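Capsid protein (Macrobrachium rosenbergii nodavirus, PDB 5YKU) forms part of the virus shell, and its protrusion domain, the part described here, probably builds the dimeric spikes on the particle surface. Local coordinates at residues 17-22 / 96-101. Residues are numbered along the deposited sequence; the frame is centred on the assembly and turned at random.
Sequences GNWVPP and ATFTLV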
loop_
_atom_site.group_PDB
_atom_site.type_symbol
_atom_site.label_atom_id
_atom_site.label_comp_id
_atom_site.label_asym_id
_atom_site.label_seq_id
_atom_site.Cartn_x
_atom_site.Cartn_y
_atom_site.Cartn_z
ATOM N N GLY A 17 5.684 4.730 -2.222
ATOM C CA GLY A 17 5.530 4.316 -3.558
ATOM C C GLY A 17 4.155 4.503 -4.093
ATOM O O GLY A 17 3.236 4.988 -3.432
ATOM N N ASN A 18 3.982 4.210 -5.368
ATOM C CA ASN A 18 2.752 4.363 -6.120
ATOM C C ASN A 18 2.171 3.042 -6.464
ATOM O O ASN A 18 2.855 2.099 -6.873
ATOM C CB ASN A 18 3.053 5.118 -7.417
ATOM C CG ASN A 18 3.461 6.503 -7.179
ATOM O OD1 ASN A 18 3.091 7.189 -6.249
ATOM N ND2 ASN A 18 4.226 7.037 -8.143
ATOM N N TRP A 19 0.865 2.930 -6.305
ATOM C CA TRP A 19 0.114 1.823 -6.871
ATOM C C TRP A 19 -0.084 2.045 -8.363
ATOM O O TRP A 19 -0.500 3.135 -8.772
ATOM C CB TRP A 19 -1.283 1.737 -6.189
ATOM C CG TRP A 19 -1.235 1.475 -4.730
ATOM C CD1 TRP A 19 -1.643 2.336 -3.748
ATOM C CD2 TRP A 19 -0.743 0.318 -4.053
ATOM N NE1 TRP A 19 -1.456 1.781 -2.521
ATOM C CE2 TRP A 19 -0.893 0.529 -2.652
ATOM C CE3 TRP A 19 -0.146 -0.872 -4.476
ATOM C CZ2 TRP A 19 -0.537 -0.408 -1.708
ATOM C CZ3 TRP A 19 0.200 -1.810 -3.539
ATOM C CH2 TRP A 19 -0.019 -1.618 -2.168
ATOM N N VAL A 20 0.242 1.048 -9.163
ATOM C CA VAL A 20 0.050 1.185 -10.595
ATOM C C VAL A 20 -1.416 1.540 -10.919
ATOM O O VAL A 20 -2.283 0.814 -10.414
ATOM C CB VAL A 20 0.456 -0.120 -11.238
ATOM C CG1 VAL A 20 0.181 -0.081 -12.754
ATOM C CG2 VAL A 20 1.948 -0.450 -11.049
ATOM N N PRO A 21 -1.684 2.546 -11.706
ATOM C CA PRO A 21 -3.084 2.867 -12.035
ATOM C C PRO A 21 -3.747 1.831 -12.907
ATOM O O PRO A 21 -3.083 1.123 -13.679
ATOM C CB PRO A 21 -3.000 4.175 -12.712
ATOM C CG PRO A 21 -1.669 4.786 -12.307
ATOM C CD PRO A 21 -0.781 3.591 -12.192
ATOM N N PRO A 22 -5.033 1.696 -12.807
ATOM C CA PRO A 22 -5.773 0.819 -13.706
ATOM C C PRO A 22 -5.795 1.417 -15.098
ATOM O O PRO A 22 -5.570 2.563 -15.357
ATOM C CB PRO A 22 -7.236 0.846 -13.121
ATOM C CG PRO A 22 -7.349 2.166 -12.504
ATOM C CD PRO A 22 -5.949 2.492 -11.934
ATOM N N ALA A 96 6.013 -8.591 -1.378
ATOM C CA ALA A 96 4.655 -8.868 -0.940
ATOM C C ALA A 96 3.719 -8.538 -2.067
ATOM O O ALA A 96 3.880 -7.496 -2.704
ATOM C CB ALA A 96 4.332 -8.091 0.335
ATOM N N THR A 97 2.750 -9.381 -2.304
ATOM C CA THR A 97 1.796 -9.196 -3.359
ATOM C C THR A 97 0.508 -8.666 -2.795
ATOM O O THR A 97 -0.014 -9.147 -1.796
ATOM C CB THR A 97 1.500 -10.508 -4.071
ATOM O OG1 THR A 97 2.720 -11.018 -4.660
ATOM C CG2 THR A 97 0.475 -10.365 -5.182
ATOM N N PHE A 98 -0.044 -7.670 -3.425
ATOM C CA PHE A 98 -1.333 -7.010 -3.117
ATOM C C PHE A 98 -2.307 -7.131 -4.227
ATOM O O PHE A 98 -1.915 -7.136 -5.394
ATOM C CB PHE A 98 -1.092 -5.503 -2.815
ATOM C CG PHE A 98 -0.204 -5.312 -1.612
ATOM C CD1 PHE A 98 1.200 -5.388 -1.739
ATOM C CD2 PHE A 98 -0.716 -5.037 -0.384
ATOM C CE1 PHE A 98 2.010 -5.286 -0.613
ATOM C CE2 PHE A 98 0.110 -4.926 0.725
ATOM C CZ PHE A 98 1.471 -5.051 0.615
ATOM N N THR A 99 -3.555 -7.229 -3.849
ATOM C CA THR A 99 -4.677 -7.232 -4.799
ATOM C C THR A 99 -5.389 -5.925 -4.748
ATOM O O THR A 99 -5.788 -5.459 -3.643
ATOM C CB THR A 99 -5.660 -8.356 -4.517
ATOM O OG1 THR A 99 -4.950 -9.605 -4.765
ATOM C CG2 THR A 99 -6.834 -8.344 -5.484
ATOM N N LEU A 100 -5.508 -5.243 -5.822
ATOM C CA LEU A 100 -6.151 -3.997 -6.031
ATOM C C LEU A 100 -7.449 -4.159 -6.752
ATOM O O LEU A 100 -7.531 -4.835 -7.773
ATOM C CB LEU A 100 -5.296 -2.999 -6.797
ATOM C CG LEU A 100 -3.923 -2.634 -6.159
ATOM C CD1 LEU A 100 -2.858 -3.647 -6.614
ATOM C CD2 LEU A 100 -3.509 -1.237 -6.495
ATOM N N VAL A 101 -8.529 -3.612 -6.236
ATOM C CA VAL A 101 -9.841 -3.585 -6.865
ATOM C C VAL A 101 -10.204 -2.134 -7.101
ATOM O O VAL A 101 -10.267 -1.347 -6.105
ATOM C CB VAL A 101 -10.873 -4.305 -6.039
ATOM C CG1 VAL A 101 -12.269 -4.196 -6.717
ATOM C CG2 VAL A 101 -10.516 -5.750 -5.707
#
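Trp19 drives the benzo edge of its indole against one face of the Phe98 ring. The centroid of its six-membered ring lies 5.3 Å from that of Phe98 and the planes are inclined at 63°; with Trp19 CH2 over the Phe98 face and Phe98 CD1 in the plane of the indole, this is a tilted edge-to-face pair. The leading atom of the indole is Trp19 CH2, 3.7 Å from Phe98 CG; because it meets the ring near the CB-bearing corner, the approach is offset toward the rim, and Trp19 CZ3 is 4.0 Å from Phe98 CB.

Leu100, two residues further along strand 96-104, packs against the root of the same indole. One methyl does this work: Leu100 CD2 is 3.7 Å from Trp19 CB and 3.9 Å from Trp19 CE3. Phe98 and Leu100 alternate with Thr97 and Thr99, so both project from one side of the strand toward Trp19. With CG beside the backbone N (chi1 -62°), Trp19 carries its benzo ring to Phe98 and leaves CB against Leu100 CD2, although the closest CA atoms, those of Trp19 and Leu100, are 8.6 Å apart.

Ile61 of strand 57-63 touches all three side chains, and Phe88 adds a further edge-to-face partner to Phe98. The contact thus joins segment 17-22 to strand 96-104, which is not a neighbour of strand 10-18 in the sheet, through the domain's buried interior. Its chemistry is apolar and aromatic, while Trp19 NE1 is satisfied by a hydrogen bond to Tyr74 OH, so the buried tryptophan combines dispersion contacts along its benzo edge and at its CB and CE3 side with a directional polar anchor at its pyrrole nitrogen.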